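Local coordinates for protein PnpC (Pseudomonas putida, PDB 3N9T) that probably catalyses the iron(III)-dependent intradiol ring cleavage of hydroxyquinol by dioxygen, as a hydroxyquinol 1,2-dioxygenase, at residues 130-135 with 182-187; 146-151 with 173-178; 253-258 with 281-286. All coordinates share one frame; numbering follows the deposited sequence.

Contact 1 (130-135 with 182-187); sequences ALVYGR and GCFAIQ
Val132 and Ile186 face each other as a hydrogen-bonded pair: Val132 N donates to Ile186 O and Ile186 N to Val132 O, both at 2.8 Å. Two residues on, Gly134 and Phe184 repeat the exchange, with Gly134 N 3.1 Å from Phe184 O and Phe184 N 2.9 Å from Gly134 O. Every backbone N-H and C=O of these four residues is thereby satisfied between the strands, which run antiparallel at 172°. Gly134 O takes a further CA-H contact from Cys183 CA at 3.2 Å.

Gly134 and Phe184 form the cross-strand glycine-aromatic pair known from antiparallel sheets. With chi1 at 70°, the Phe184 ring swings back over the neighbouring strand and lays one face over the peptide joining Tyr133 to Gly134, with the rim atom CE2 of Phe184 3.3 Å from Gly134 C. A beta carbon on Gly134 would press against that ring, and the backbone angles there also suit glycine alone. Replacing Phe184 by an alanine would probably strip that peptide of its aromatic cover and open a gap between it and Leu149.

Polar ends on the other face look outside the pair. Tyr133 OH is held by Asp268 and Arg262, while Arg135 NH2 reaches Asp181 O. The cross-strand contacts near the backbone on this face are apolar, Tyr133 CB meeting Ala185 CB at 4.0 Å and Leu131 CD1 meeting the same methyl at 4.1 Å.

On its other edge, strand 129-138 bonds in parallel to strand 278-287 through the backbones of Leu131 and Tyr133, and the Tyr133 ring meets Tyr282 edge-to-face. Phe184 and Ile186 pack onto Leu149 and Val151 of strand 148-152, which lies over the face bearing their side chains.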
loop_
_atom_site.group_PDB
_atom_site.type_symbol
_atom_site.label_atom_id
_atom_site.label_comp_id
_atom_site.label_asym_id
_atom_site.label_seq_id
_atom_site.Cartn_x
_atom_site.Cartn_y
_atom_site.Cartn_z
ATOM N N ALA A 130 -40.576 -11.675 -3.233
ATOM C CA ALA A 130 -39.896 -12.858 -3.757
ATOM C C ALA A 130 -39.921 -13.928 -2.673
ATOM O O ALA A 130 -39.857 -13.624 -1.508
ATOM C CB ALA A 130 -38.413 -12.512 -4.148
ATOM N N LEU A 131 -39.961 -15.169 -3.087
ATOM C CA LEU A 131 -39.748 -16.275 -2.112
ATOM C C LEU A 131 -38.372 -16.841 -2.427
ATOM O O LEU A 131 -38.148 -17.271 -3.591
ATOM C CB LEU A 131 -40.773 -17.375 -2.351
ATOM C CG LEU A 131 -40.589 -18.647 -1.481
ATOM C CD1 LEU A 131 -40.661 -18.277 0.050
ATOM C CD2 LEU A 131 -41.657 -19.683 -1.894
ATOM N N VAL A 132 -37.435 -16.816 -1.456
ATOM C CA VAL A 132 -36.127 -17.471 -1.647
ATOM C C VAL A 132 -36.195 -18.729 -0.794
ATOM O O VAL A 132 -36.435 -18.657 0.404
ATOM C CB VAL A 132 -34.924 -16.537 -1.257
ATOM C CG1 VAL A 132 -33.562 -17.366 -1.362
ATOM C CG2 VAL A 132 -34.876 -15.289 -2.169
ATOM N N TYR A 133 -36.072 -19.894 -1.391
ATOM C CA TYR A 133 -36.246 -21.123 -0.632
ATOM C C TYR A 133 -35.288 -22.209 -1.138
ATOM O O TYR A 133 -34.640 -22.058 -2.193
ATOM C CB TYR A 133 -37.735 -21.595 -0.709
ATOM C CG TYR A 133 -38.156 -22.180 -2.019
ATOM C CD1 TYR A 133 -38.118 -21.410 -3.214
ATOM C CD2 TYR A 133 -38.737 -23.452 -2.079
ATOM C CE1 TYR A 133 -38.515 -21.970 -4.460
ATOM C CE2 TYR A 133 -39.161 -24.009 -3.309
ATOM C CZ TYR A 133 -39.072 -23.251 -4.476
ATOM O OH TYR A 133 -39.472 -23.804 -5.669
ATOM N N GLY A 134 -35.184 -23.314 -0.388
ATOM C CA GLY A 134 -34.251 -24.372 -0.812
ATOM C C GLY A 134 -33.921 -25.274 0.372
ATOM O O GLY A 134 -34.759 -25.493 1.242
ATOM N N ARG A 135 -32.733 -25.848 0.348
ATOM C CA ARG A 135 -32.320 -26.798 1.373
ATOM C C ARG A 135 -30.909 -26.519 1.782
ATOM O O ARG A 135 -30.179 -25.826 1.081
ATOM C CB ARG A 135 -32.460 -28.232 0.842
ATOM C CG ARG A 135 -33.937 -28.570 0.261
ATOM C CD ARG A 135 -33.989 -29.955 -0.440
ATOM N NE ARG A 135 -34.075 -30.956 0.606
ATOM C CZ ARG A 135 -33.712 -32.245 0.505
ATOM N NH1 ARG A 135 -33.169 -32.734 -0.628
ATOM N NH2 ARG A 135 -33.889 -33.034 1.585
ATOM N N GLY A 182 -34.304 -30.325 6.034
ATOM C CA GLY A 182 -33.230 -29.399 5.596
ATOM C C GLY A 182 -33.752 -28.192 4.778
ATOM O O GLY A 182 -32.981 -27.419 4.247
ATOM N N CYS A 183 -35.068 -28.027 4.710
ATOM C CA CYS A 183 -35.717 -27.000 3.899
ATOM C C CYS A 183 -35.723 -25.677 4.649
ATOM O O CYS A 183 -35.944 -25.632 5.892
ATOM C CB CYS A 183 -37.158 -27.441 3.550
ATOM S SG CYS A 183 -37.180 -28.856 2.461
ATOM N N PHE A 184 -35.501 -24.609 3.885
ATOM C CA PHE A 184 -35.697 -23.262 4.429
ATOM C C PHE A 184 -36.567 -22.425 3.455
ATOM O O PHE A 184 -36.640 -22.732 2.278
ATOM C CB PHE A 184 -34.334 -22.586 4.630
ATOM C CG PHE A 184 -33.653 -22.224 3.374
ATOM C CD1 PHE A 184 -33.878 -20.968 2.786
ATOM C CD2 PHE A 184 -32.766 -23.101 2.793
ATOM C CE1 PHE A 184 -33.275 -20.621 1.589
ATOM C CE2 PHE A 184 -32.133 -22.759 1.606
ATOM C CZ PHE A 184 -32.394 -21.542 0.992
ATOM N N ALA A 185 -37.162 -21.365 3.950
ATOM C CA ALA A 185 -37.921 -20.467 3.116
ATOM C C ALA A 185 -37.960 -19.079 3.736
ATOM O O ALA A 185 -38.162 -18.876 4.965
ATOM C CB ALA A 185 -39.355 -21.027 2.855
ATOM N N ILE A 186 -37.702 -18.113 2.868
ATOM C CA ILE A 186 -37.500 -16.722 3.238
ATOM C C ILE A 186 -38.390 -15.882 2.306
ATOM O O ILE A 186 -38.240 -15.949 1.090
ATOM C CB ILE A 186 -36.024 -16.328 2.907
ATOM C CG1 ILE A 186 -35.034 -17.150 3.784
ATOM C CG2 ILE A 186 -35.853 -14.806 3.101
ATOM C CD1 ILE A 186 -33.532 -17.018 3.379
ATOM N N GLN A 187 -39.290 -15.070 2.857
ATOM C CA GLN A 187 -39.994 -14.110 2.003
ATOM C C GLN A 187 -39.264 -12.785 2.122
ATOM O O GLN A 187 -38.897 -12.357 3.220
ATOM C CB GLN A 187 -41.482 -13.960 2.391
ATOM C CG GLN A 187 -42.375 -15.116 1.850
ATOM C CD GLN A 187 -43.875 -14.856 2.152
ATOM O OE1 GLN A 187 -44.396 -15.274 3.188
ATOM N NE2 GLN A 187 -44.536 -14.144 1.274
#

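Contact 2 (146-151 with 173-178); sequences GAVLDV and RGRYRS
Asp150 and Arg175 lie side by side and point the same way, their carboxylate and guanidinium planes only 25° apart. The grip is a bidentate, side-on salt bridge: Arg175 NE meets Asp150 OD1 at 2.8 Å, and Arg175 NH2 meets the syn lone pair of Asp150 OD2 at 3.0 Å. A bend in the arginine chain at chi3 (-81°) presents this edge to the acid. Both oxygens lie near the guanidinium plane, so two nearly straight bonds fix its rotation.

Val148 sits between two arginines. Its CG1 lies over one face of the Arg175 guanidinium, offset toward its rim, whereas Val148 CG2 lies over a face of the Arg177 guanidinium, 3.7 Å from Arg177 CZ. Arg177 runs alongside the valine and finds its charge partner in Asp115.

The backbones beneath form an antiparallel strand pair in the beta-rich catalytic domain of the intradiol dioxygenase family. Strand 148-152 also pairs with strand 214-224, which carries the iron ligands His218 and His220.

On the reverse face, Val151 and Tyr176 cross at about a right angle, with Val151 CG2 3.8 Å from Tyr176 CE1. The tyrosine ring, its hydroxyl bonded to Glu120 O, turns an edge toward Leu149 O. Gly174 leaves room for this ring, since a beta carbon there would collide with Tyr176 CE1.

Beyond the paired strands, Ser178 N bonds Ala147 O at 3.0 Å and Gly146 N bonds Ser178 O at 3.1 Å. At the other end Arg173 leads away, bonded to Ser161 O and touching Tyr160, an iron ligand.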
loop_
_atom_site.group_PDB
_atom_site.type_symbol
_atom_site.label_atom_id
_atom_site.label_comp_id
_atom_site.label_asym_id
_atom_site.label_seq_id
_atom_site.Cartn_x
_atom_site.Cartn_y
_atom_site.Cartn_z
ATOM N N GLY A 146 -31.774 -28.023 11.309
ATOM C CA GLY A 146 -31.517 -26.985 12.314
ATOM C C GLY A 146 -30.315 -26.078 11.989
ATOM O O GLY A 146 -29.873 -25.263 12.821
ATOM N N ALA A 147 -29.822 -26.141 10.760
ATOM C CA ALA A 147 -28.876 -25.101 10.352
ATOM C C ALA A 147 -29.481 -23.713 10.538
ATOM O O ALA A 147 -30.683 -23.509 10.370
ATOM C CB ALA A 147 -28.513 -25.325 8.908
ATOM N N VAL A 148 -28.646 -22.741 10.871
ATOM C CA VAL A 148 -29.066 -21.388 11.040
ATOM C C VAL A 148 -28.530 -20.561 9.821
ATOM O O VAL A 148 -27.351 -20.625 9.541
ATOM C CB VAL A 148 -28.515 -20.786 12.418
ATOM C CG1 VAL A 148 -28.774 -19.406 12.457
ATOM C CG2 VAL A 148 -29.295 -21.319 13.597
ATOM N N LEU A 149 -29.418 -19.877 9.081
ATOM C CA LEU A 149 -29.067 -19.075 7.905
ATOM C C LEU A 149 -29.293 -17.631 8.296
ATOM O O LEU A 149 -30.463 -17.212 8.423
ATOM C CB LEU A 149 -29.998 -19.391 6.705
ATOM C CG LEU A 149 -29.925 -20.850 6.233
ATOM C CD1 LEU A 149 -30.944 -21.757 7.019
ATOM C CD2 LEU A 149 -30.179 -20.954 4.769
ATOM N N ASP A 150 -28.198 -16.879 8.490
ATOM C CA ASP A 150 -28.302 -15.422 8.738
ATOM C C ASP A 150 -28.268 -14.789 7.390
ATOM O O ASP A 150 -27.302 -15.024 6.629
ATOM C CB ASP A 150 -27.075 -14.905 9.518
ATOM C CG ASP A 150 -27.104 -15.327 11.007
ATOM O OD1 ASP A 150 -28.140 -15.125 11.651
ATOM O OD2 ASP A 150 -26.099 -15.885 11.482
ATOM N N VAL A 151 -29.272 -13.971 7.078
ATOM C CA VAL A 151 -29.342 -13.393 5.712
ATOM C C VAL A 151 -29.520 -11.901 5.814
ATOM O O VAL A 151 -30.139 -11.422 6.750
ATOM C CB VAL A 151 -30.493 -13.995 4.860
ATOM C CG1 VAL A 151 -30.277 -15.477 4.779
ATOM C CG2 VAL A 151 -31.897 -13.725 5.515
ATOM N N ARG A 173 -33.250 -8.229 7.109
ATOM C CA ARG A 173 -32.304 -9.125 7.804
ATOM C C ARG A 173 -33.088 -10.162 8.584
ATOM O O ARG A 173 -34.244 -9.914 9.015
ATOM C CB ARG A 173 -31.348 -8.374 8.742
ATOM C CG ARG A 173 -30.674 -7.155 8.154
ATOM C CD ARG A 173 -29.905 -6.355 9.216
ATOM N NE ARG A 173 -29.144 -5.303 8.525
ATOM C CZ ARG A 173 -27.919 -5.466 8.043
ATOM N NH1 ARG A 173 -27.299 -6.650 8.164
ATOM N NH2 ARG A 173 -27.321 -4.451 7.403
ATOM N N GLY A 174 -32.515 -11.352 8.710
ATOM C CA GLY A 174 -33.143 -12.364 9.575
ATOM C C GLY A 174 -32.269 -13.571 9.806
ATOM O O GLY A 174 -31.397 -13.871 8.985
ATOM N N ARG A 175 -32.603 -14.334 10.850
ATOM C CA ARG A 175 -31.947 -15.609 11.102
ATOM C C ARG A 175 -33.009 -16.671 10.925
ATOM O O ARG A 175 -33.910 -16.794 11.755
ATOM C CB ARG A 175 -31.438 -15.653 12.553
ATOM C CG ARG A 175 -31.087 -17.049 12.957
ATOM C CD ARG A 175 -30.179 -17.029 14.186
ATOM N NE ARG A 175 -28.774 -16.777 13.844
ATOM C CZ ARG A 175 -27.783 -17.133 14.642
ATOM N NH1 ARG A 175 -28.093 -17.735 15.783
ATOM N NH2 ARG A 175 -26.515 -16.930 14.303
ATOM N N TYR A 176 -32.906 -17.425 9.851
ATOM C CA TYR A 176 -33.836 -18.520 9.515
ATOM C C TYR A 176 -33.215 -19.902 9.811
ATOM O O TYR A 176 -31.986 -19.998 10.108
ATOM C CB TYR A 176 -34.131 -18.418 8.006
ATOM C CG TYR A 176 -34.971 -17.209 7.613
ATOM C CD1 TYR A 176 -34.393 -15.937 7.461
ATOM C CD2 TYR A 176 -36.335 -17.345 7.396
ATOM C CE1 TYR A 176 -35.154 -14.812 7.093
ATOM C CE2 TYR A 176 -37.128 -16.232 7.024
ATOM C CZ TYR A 176 -36.530 -15.007 6.863
ATOM O OH TYR A 176 -37.269 -13.975 6.445
ATOM N N ARG A 177 -34.035 -20.967 9.754
ATOM C CA ARG A 177 -33.541 -22.298 10.098
ATOM C C ARG A 177 -34.014 -23.344 9.107
ATOM O O ARG A 177 -35.134 -23.231 8.520
ATOM C CB ARG A 177 -33.978 -22.643 11.538
ATOM C CG ARG A 177 -33.115 -21.971 12.553
ATOM C CD ARG A 177 -33.616 -22.208 13.985
ATOM N NE ARG A 177 -32.651 -21.762 14.991
ATOM C CZ ARG A 177 -32.448 -20.473 15.314
ATOM N NH1 ARG A 177 -33.155 -19.461 14.756
ATOM N NH2 ARG A 177 -31.554 -20.175 16.230
ATOM N N SER A 178 -33.182 -24.353 8.880
ATOM C CA SER A 178 -33.566 -25.410 8.004
ATOM C C SER A 178 -34.446 -26.361 8.865
ATOM O O SER A 178 -34.217 -26.513 10.095
ATOM C CB SER A 178 -32.304 -26.063 7.451
ATOM O OG SER A 178 -31.615 -26.824 8.474
#

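Contact 3 (253-258 with 281-286); sequences GSLQVK and AYYEFV
Val257 pushes its CG2 methyl against the strand opposite, 3.4 Å from Tyr282 O and 4.1 Å from Ala281 CB. This is the close-packed part of the contact, and Tyr283 completes it by turning the edge of its ring toward the same methyl. With CG anti to the backbone N (chi1 -163°), the Tyr283 ring reaches the 3-10 segment 253-255. There its hydroxyl, Tyr283 OH, donates to Ser254 O at 2.8 Å. The carbonyl oxygen lies near the plane of the ring, but the hydroxyl approaches from above the carbonyl plane, 41° out of it. The Leu255 and Tyr283 side chains cross obliquely, Leu255 CD2 coming to 3.9 Å from Tyr283 OH. Within its own strand Tyr283 is backed by Phe285, over whose ring centre its CD2 lies 3.6 Å above the plane.

The other end is looser. Lys258 CA and Ala281 CA are 5.7 Å apart. A water takes the place of a direct backbone bond: it donates to Lys258 O at 2.6 Å and accepts from Tyr282 N at 3.1 Å. The exposed Lys258 side chain leads off to a salt bridge with Asp239, and Ser254 OG is bonded to Glu101. Strands 256-262 and 278-287 are antiparallel neighbours in the sheet, and the two segments here lie where they splay apart; Leu255 and Val257 bond instead to the backbone of Phe236 on strand 231-237.

With a single direct hydrogen bond between the two segments, the junction relies on the tyrosine hydroxyl to satisfy the Ser254 carbonyl, on apolar contacts round Val257, and on one water to serve polar backbone groups that the strands no longer bring together.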
loop_
_atom_site.group_PDB
_atom_site.type_symbol
_atom_site.label_atom_id
_atom_site.label_comp_id
_atom_site.label_asym_id
_atom_site.label_seq_id
_atom_site.Cartn_x
_atom_site.Cartn_y
_atom_site.Cartn_z
ATOM N N GLY A 253 -19.763 -18.386 -10.874
ATOM C CA GLY A 253 -20.787 -19.104 -11.637
ATOM C C GLY A 253 -21.822 -19.867 -10.808
ATOM O O GLY A 253 -23.002 -19.660 -11.014
ATOM N N SER A 254 -21.396 -20.672 -9.821
ATOM C CA SER A 254 -22.300 -21.483 -9.045
ATOM C C SER A 254 -23.182 -20.703 -8.026
ATOM O O SER A 254 -24.137 -21.290 -7.484
ATOM C CB SER A 254 -21.503 -22.548 -8.299
ATOM O OG SER A 254 -20.724 -21.944 -7.245
ATOM N N LEU A 255 -22.878 -19.425 -7.775
ATOM C CA LEU A 255 -23.639 -18.615 -6.757
ATOM C C LEU A 255 -24.751 -17.777 -7.401
ATOM O O LEU A 255 -25.301 -16.853 -6.772
ATOM C CB LEU A 255 -22.647 -17.656 -6.050
ATOM C CG LEU A 255 -21.543 -18.418 -5.293
ATOM C CD1 LEU A 255 -20.608 -17.412 -4.580
ATOM C CD2 LEU A 255 -22.147 -19.413 -4.273
ATOM N N GLN A 256 -25.033 -18.027 -8.681
ATOM C CA GLN A 256 -26.055 -17.306 -9.379
ATOM C C GLN A 256 -27.329 -18.122 -9.203
ATOM O O GLN A 256 -27.326 -19.364 -9.131
ATOM C CB GLN A 256 -25.729 -17.190 -10.878
ATOM C CG GLN A 256 -24.378 -16.609 -11.154
ATOM C CD GLN A 256 -24.072 -16.450 -12.623
ATOM O OE1 GLN A 256 -24.955 -16.588 -13.498
ATOM N NE2 GLN A 256 -22.822 -16.093 -12.903
ATOM N N VAL A 257 -28.431 -17.437 -9.060
ATOM C CA VAL A 257 -29.688 -18.158 -8.930
ATOM C C VAL A 257 -30.736 -17.332 -9.710
ATOM O O VAL A 257 -30.763 -16.096 -9.632
ATOM C CB VAL A 257 -30.069 -18.334 -7.421
ATOM C CG1 VAL A 257 -30.411 -16.947 -6.758
ATOM C CG2 VAL A 257 -31.178 -19.300 -7.314
ATOM N N LYS A 258 -31.594 -18.019 -10.444
ATOM C CA LYS A 258 -32.659 -17.406 -11.199
ATOM C C LYS A 258 -33.903 -17.025 -10.350
ATOM O O LYS A 258 -34.457 -17.852 -9.640
ATOM C CB LYS A 258 -33.039 -18.428 -12.285
ATOM C CG LYS A 258 -34.236 -18.023 -13.170
ATOM C CD LYS A 258 -33.867 -17.042 -14.240
ATOM C CE LYS A 258 -34.975 -17.099 -15.322
ATOM N NZ LYS A 258 -34.788 -16.004 -16.324
ATOM N N ALA A 281 -36.752 -17.860 -6.066
ATOM C CA ALA A 281 -35.377 -18.326 -6.291
ATOM C C ALA A 281 -35.114 -19.547 -5.365
ATOM O O ALA A 281 -35.340 -19.464 -4.137
ATOM C CB ALA A 281 -34.419 -17.206 -6.003
ATOM N N TYR A 282 -34.638 -20.631 -5.962
ATOM C CA TYR A 282 -34.508 -21.905 -5.278
ATOM C C TYR A 282 -33.042 -22.236 -5.197
ATOM O O TYR A 282 -32.365 -22.260 -6.249
ATOM C CB TYR A 282 -35.209 -23.069 -6.072
ATOM C CG TYR A 282 -35.042 -24.418 -5.356
ATOM C CD1 TYR A 282 -35.807 -24.731 -4.258
ATOM C CD2 TYR A 282 -34.092 -25.348 -5.802
ATOM C CE1 TYR A 282 -35.635 -25.927 -3.585
ATOM C CE2 TYR A 282 -33.937 -26.534 -5.186
ATOM C CZ TYR A 282 -34.690 -26.818 -4.065
ATOM O OH TYR A 282 -34.517 -27.983 -3.391
ATOM N N TYR A 283 -32.538 -22.552 -4.010
ATOM C CA TYR A 283 -31.122 -22.856 -3.932
ATOM C C TYR A 283 -30.769 -23.968 -2.944
ATOM O O TYR A 283 -31.268 -23.952 -1.822
ATOM C CB TYR A 283 -30.297 -21.586 -3.651
ATOM C CG TYR A 283 -28.761 -21.772 -3.974
ATOM C CD1 TYR A 283 -28.283 -21.570 -5.264
ATOM C CD2 TYR A 283 -27.848 -22.163 -2.978
ATOM C CE1 TYR A 283 -26.939 -21.729 -5.584
ATOM C CE2 TYR A 283 -26.493 -22.309 -3.272
ATOM C CZ TYR A 283 -26.051 -22.103 -4.587
ATOM O OH TYR A 283 -24.727 -22.213 -4.909
ATOM N N GLU A 284 -29.922 -24.917 -3.352
ATOM C CA GLU A 284 -29.469 -25.918 -2.356
ATOM C C GLU A 284 -28.012 -25.672 -1.890
ATOM O O GLU A 284 -27.043 -25.790 -2.684
ATOM C CB GLU A 284 -29.661 -27.343 -2.849
ATOM C CG GLU A 284 -31.113 -27.592 -3.210
ATOM C CD GLU A 284 -31.349 -29.018 -3.700
ATOM O OE1 GLU A 284 -30.383 -29.657 -4.162
ATOM O OE2 GLU A 284 -32.501 -29.476 -3.614
ATOM N N PHE A 285 -27.876 -25.288 -0.625
ATOM C CA PHE A 285 -26.556 -25.092 -0.056
ATOM C C PHE A 285 -25.971 -26.442 0.385
ATOM O O PHE A 285 -26.687 -27.311 0.895
ATOM C CB PHE A 285 -26.633 -24.210 1.173
ATOM C CG PHE A 285 -27.025 -22.804 0.861
ATOM C CD1 PHE A 285 -26.047 -21.884 0.386
ATOM C CD2 PHE A 285 -28.350 -22.380 1.074
ATOM C CE1 PHE A 285 -26.395 -20.534 0.057
ATOM C CE2 PHE A 285 -28.731 -21.009 0.734
ATOM C CZ PHE A 285 -27.710 -20.111 0.192
ATOM N N VAL A 286 -24.672 -26.576 0.196
ATOM C CA VAL A 286 -23.940 -27.777 0.551
ATOM C C VAL A 286 -22.811 -27.341 1.523
ATOM O O VAL A 286 -21.988 -26.503 1.177
ATOM C CB VAL A 286 -23.404 -28.520 -0.734
ATOM C CG1 VAL A 286 -22.586 -29.771 -0.353
ATOM C CG2 VAL A 286 -24.588 -28.878 -1.712
HETATM O O HOH W 1 -34.594 -20.409 -9.034
#

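In the fold
The chain first builds its N-terminal helices, from 7-18 to 84-91, before entering the sheet. Contact 1 then joins residues 130-135 to 182-187 and closes a long loop, inside which contact 2, between 146-151 and 173-178, is wholly nested; the two strand pairs pack against each other, about 10 Å apart, centre to centre. After strands 214-224 and 231-237 the chain reaches contact 3, which closes a separate, later loop between 253-258 and 281-286. Strand 278-287, near the C terminus, ties this later part of the chain back to contact 1. Between contacts 2 and 3 the touch is slight, Leu149 against Phe285.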